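Side-chain contacts in carbon monoxide oxidation system transcription regulator CooA-1 (Carboxydothermus hydrogenoformans, PDB 6CPB), which senses carbon monoxide through heme and probably acts as a DNA-binding transcription regulator of the CRP/FNR type, represented here by its heme domain: residues E10-E15 with G19-F24; V55-A58 with E63-L66. All blocks are in the same frame, centred on the assembly; numbering follows the deposited sequence.

Contact 1: E10-E15 with G19-F24; sequences EVLNSE and GVLKEF
L21 drives its side chain at the backbone of L12, while the two leucine side chains themselves cross at about a right angle. The two methyls of L21 do different work. CD1 rests on main chain, with L21 CD1 3.8 Å from L12 CA, and the same methyl also lies against the carbonyl oxygens of V11 and L12. CD2 meets side chain instead: L21 CD2 and L12 CD2 touch methyl to methyl at 4.1 Å. L12 CD2 touches both branches of L21, being also 4.1 Å from L21 CD1. In L21 the CG lies opposite the carbonyl carbon and beside the backbone N (chi1 -69°), which sends the fork across to the end of helix 9-12. These two short helices, 9-12 and 18-21, form the N-terminal helical part of the heme domain, and their paired leucines both press on L92 of strand 89-95, in the cyclic-nucleotide-binding-type β fold. L21 and V11 also share F109 of the long helix 108-135, so strand and long helix both line the apolar seam. No hydrogen bond links the two segments, though bonds form within each. As the chain leaves helical geometry at N13, S14 N bonds back to V11 O, and S14 OG donates to E10 O at 2.7 Å, tilted 29° from the carbonyl plane. In the second segment, L21 to F24 make a type I turn, with F24 N bonded to L21 O at 3.1 Å.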
# COMPACT_ATOMS: atom_id res chain seq x y z
N GLU A 10 3.08 -3.46 -20.17
CA GLU A 10 3.15 -4.71 -20.93
C GLU A 10 1.80 -5.43 -20.92
O GLU A 10 1.43 -6.06 -21.92
CB GLU A 10 4.30 -5.57 -20.39
CG GLU A 10 4.49 -6.92 -21.09
CD GLU A 10 3.81 -8.08 -20.38
OE1 GLU A 10 3.22 -7.88 -19.30
OE2 GLU A 10 3.87 -9.23 -20.90
N VAL A 11 1.07 -5.34 -19.81
CA VAL A 11 -0.27 -5.90 -19.70
C VAL A 11 -1.25 -5.13 -20.59
O VAL A 11 -2.05 -5.73 -21.33
CB VAL A 11 -0.68 -5.87 -18.21
CG1 VAL A 11 -2.19 -5.93 -18.02
CG2 VAL A 11 0.03 -7.00 -17.47
N LEU A 12 -1.20 -3.79 -20.53
CA LEU A 12 -2.06 -2.97 -21.36
C LEU A 12 -1.90 -3.31 -22.83
O LEU A 12 -2.86 -3.26 -23.59
CB LEU A 12 -1.75 -1.48 -21.15
CG LEU A 12 -2.28 -0.91 -19.84
CD1 LEU A 12 -1.58 0.39 -19.44
CD2 LEU A 12 -3.77 -0.66 -19.95
N ASN A 13 -0.69 -3.67 -23.23
CA ASN A 13 -0.37 -3.94 -24.62
C ASN A 13 -0.38 -5.43 -24.96
O ASN A 13 0.12 -5.81 -26.02
CB ASN A 13 0.96 -3.30 -24.96
CG ASN A 13 0.87 -1.79 -24.94
OD1 ASN A 13 -0.09 -1.22 -25.45
ND2 ASN A 13 1.82 -1.14 -24.30
N SER A 14 -0.98 -6.25 -24.12
CA SER A 14 -1.04 -7.69 -24.35
C SER A 14 -2.44 -8.12 -24.76
O SER A 14 -3.42 -7.85 -24.06
CB SER A 14 -0.67 -8.45 -23.09
OG SER A 14 0.72 -8.43 -22.88
N GLU A 15 -2.51 -8.86 -25.87
CA GLU A 15 -3.78 -9.37 -26.35
C GLU A 15 -4.53 -10.16 -25.28
O GLU A 15 -5.76 -10.09 -25.18
CB GLU A 15 -3.51 -10.23 -27.59
CG GLU A 15 -4.72 -10.83 -28.25
CD GLU A 15 -4.40 -11.58 -29.54
OE1 GLU A 15 -3.21 -11.68 -29.94
OE2 GLU A 15 -5.36 -12.07 -30.17
N GLY A 19 -9.62 -8.39 -23.35
CA GLY A 19 -11.01 -8.53 -22.94
C GLY A 19 -11.28 -7.93 -21.58
O GLY A 19 -12.25 -7.20 -21.39
N VAL A 20 -10.41 -8.22 -20.61
CA VAL A 20 -10.67 -7.70 -19.27
C VAL A 20 -10.51 -6.19 -19.24
O VAL A 20 -11.22 -5.50 -18.50
CB VAL A 20 -9.82 -8.45 -18.22
CG1 VAL A 20 -8.35 -8.16 -18.39
CG2 VAL A 20 -10.29 -8.10 -16.83
N LEU A 21 -9.62 -5.63 -20.06
CA LEU A 21 -9.46 -4.18 -20.09
C LEU A 21 -10.69 -3.49 -20.65
O LEU A 21 -10.94 -2.32 -20.32
CB LEU A 21 -8.20 -3.80 -20.87
CG LEU A 21 -6.90 -4.20 -20.15
CD1 LEU A 21 -5.71 -4.13 -21.09
CD2 LEU A 21 -6.66 -3.33 -18.91
N LYS A 22 -11.49 -4.18 -21.48
CA LYS A 22 -12.74 -3.60 -21.96
C LYS A 22 -13.75 -3.39 -20.84
O LYS A 22 -14.72 -2.65 -21.04
CB LYS A 22 -13.37 -4.51 -23.03
CG LYS A 22 -12.63 -4.51 -24.34
CD LYS A 22 -13.27 -5.49 -25.32
CE LYS A 22 -12.43 -5.65 -26.56
NZ LYS A 22 -13.02 -6.65 -27.49
N GLU A 23 -13.55 -4.01 -19.68
CA GLU A 23 -14.44 -3.79 -18.55
C GLU A 23 -14.25 -2.41 -17.95
O GLU A 23 -15.15 -1.92 -17.27
CB GLU A 23 -14.18 -4.83 -17.48
CG GLU A 23 -14.47 -6.25 -17.94
CD GLU A 23 -14.22 -7.27 -16.85
OE1 GLU A 23 -14.34 -6.92 -15.66
OE2 GLU A 23 -13.92 -8.43 -17.20
N PHE A 24 -13.09 -1.79 -18.18
CA PHE A 24 -12.78 -0.48 -17.64
C PHE A 24 -13.35 0.60 -18.56
O PHE A 24 -13.46 0.43 -19.77
CB PHE A 24 -11.26 -0.27 -17.58
CG PHE A 24 -10.53 -1.13 -16.57
CD1 PHE A 24 -10.37 -2.50 -16.76
CD2 PHE A 24 -9.94 -0.55 -15.46
CE1 PHE A 24 -9.66 -3.26 -15.85
CE2 PHE A 24 -9.22 -1.31 -14.55
CZ PHE A 24 -9.09 -2.66 -14.74

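Contact 2: V55-A58 with E63-L66; sequences VYLA and EFTL
Three backbone hydrogen bonds tie V55-A58 to E63-L66. L57 and F64 form an antiparallel hydrogen-bonded pair, L57 N giving to F64 O and F64 N to L57 O, both at 2.9 Å; L66 N reaches V55 O at 2.7 Å. Y56 with T65 and A58 with E63 are the non-hydrogen-bonded pairs of this β hairpin, at one edge of a sheet in the cyclic-nucleotide-binding-type fold. Among apolar contacts, L57 and F64 run side by side, L57 CD2 meeting the F64 ring in plane at its edge, 3.9 Å from F64 CD2. L66 CD1 lies 4.2 Å from V55 CG1. V55, F64 and L66 pack on helix 108-135, while L57, F64 and L66 meet N129, I128 and L125 of the second subunit. On the polar side, Y56 CG, between backbone N and carbonyl carbon (chi1 66°), puts the ring beside E63. The glutamate passes it obliquely, E63 OE2 3.7 Å from Y56 CD2, carboxylate and ring planes 31° apart. R54 forms a salt bridge with E63 OE2 and a cation-pi contact with Y56. With an alanine at Y56, R54 would probably lose its aromatic partner and the E63 carboxylate, still held by R54, the ring beside it.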
# COMPACT_ATOMS: atom_id res chain seq x y z
N VAL A 55 0.04 12.33 -7.04
CA VAL A 55 -0.80 12.06 -5.88
C VAL A 55 -0.31 12.98 -4.77
O VAL A 55 0.89 13.04 -4.51
CB VAL A 55 -0.70 10.59 -5.45
CG1 VAL A 55 -1.61 10.32 -4.29
CG2 VAL A 55 -1.03 9.67 -6.62
N TYR A 56 -1.23 13.70 -4.13
CA TYR A 56 -0.81 14.68 -3.14
C TYR A 56 -1.88 14.88 -2.08
O TYR A 56 -3.05 14.48 -2.23
CB TYR A 56 -0.45 16.02 -3.81
CG TYR A 56 -1.58 16.76 -4.48
CD1 TYR A 56 -1.98 16.43 -5.76
CD2 TYR A 56 -2.22 17.81 -3.85
CE1 TYR A 56 -2.99 17.12 -6.39
CE2 TYR A 56 -3.24 18.51 -4.48
CZ TYR A 56 -3.62 18.17 -5.75
OH TYR A 56 -4.65 18.84 -6.39
N LEU A 57 -1.45 15.50 -0.98
CA LEU A 57 -2.33 15.91 0.11
C LEU A 57 -2.32 17.43 0.16
O LEU A 57 -1.26 18.05 0.08
CB LEU A 57 -1.83 15.34 1.44
CG LEU A 57 -2.48 15.72 2.78
CD1 LEU A 57 -2.17 14.69 3.84
CD2 LEU A 57 -1.98 17.07 3.31
N ALA A 58 -3.49 18.04 0.30
CA ALA A 58 -3.63 19.46 0.53
C ALA A 58 -4.58 19.63 1.69
O ALA A 58 -5.65 19.02 1.72
CB ALA A 58 -4.17 20.17 -0.70
N GLU A 63 0.59 21.65 1.37
CA GLU A 63 0.44 20.69 0.29
C GLU A 63 1.71 19.86 0.20
O GLU A 63 2.82 20.42 0.15
CB GLU A 63 0.20 21.39 -1.05
CG GLU A 63 -0.12 20.39 -2.15
CD GLU A 63 -0.34 21.00 -3.50
OE1 GLU A 63 -1.08 21.99 -3.60
OE2 GLU A 63 0.23 20.47 -4.47
N PHE A 64 1.56 18.54 0.13
CA PHE A 64 2.68 17.62 0.04
C PHE A 64 2.43 16.65 -1.11
O PHE A 64 1.42 15.94 -1.11
CB PHE A 64 2.84 16.81 1.32
CG PHE A 64 2.96 17.63 2.56
CD1 PHE A 64 4.17 18.18 2.92
CD2 PHE A 64 1.86 17.84 3.37
CE1 PHE A 64 4.28 18.95 4.07
CE2 PHE A 64 1.97 18.60 4.52
CZ PHE A 64 3.18 19.16 4.86
N THR A 65 3.36 16.58 -2.04
CA THR A 65 3.33 15.52 -3.03
C THR A 65 3.68 14.20 -2.35
O THR A 65 4.64 14.10 -1.60
CB THR A 65 4.32 15.82 -4.14
OG1 THR A 65 3.88 17.03 -4.77
CG2 THR A 65 4.39 14.69 -5.16
N LEU A 66 2.86 13.18 -2.62
CA LEU A 66 3.04 11.85 -2.05
C LEU A 66 3.71 10.89 -3.01
O LEU A 66 4.47 10.02 -2.57
CB LEU A 66 1.68 11.30 -1.63
CG LEU A 66 0.93 12.09 -0.55
CD1 LEU A 66 -0.51 11.63 -0.41
CD2 LEU A 66 1.66 12.02 0.77

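How the contacts relate
Contacts 1 and 2 lie on opposite sides of the chain's centre, their centres 30 Å apart and their nearest atoms about 16 Å apart, without touching. They follow one another in sequence, the helix pair before the hairpin. The long helix 108-135 connects them: F109 receives side chains of contact 1, whereas L120 and I127 receive those of contact 2. Of the two, contact 2 is the nearer to residues seen to bind heme in this protein, although no heme is bound to this chain in this model: the V55 side chain is about 6 Å from that of T79, and the L57 side chain is about 7 Å from that of R80. The second subunit packs against contact 2 but does not reach contact 1.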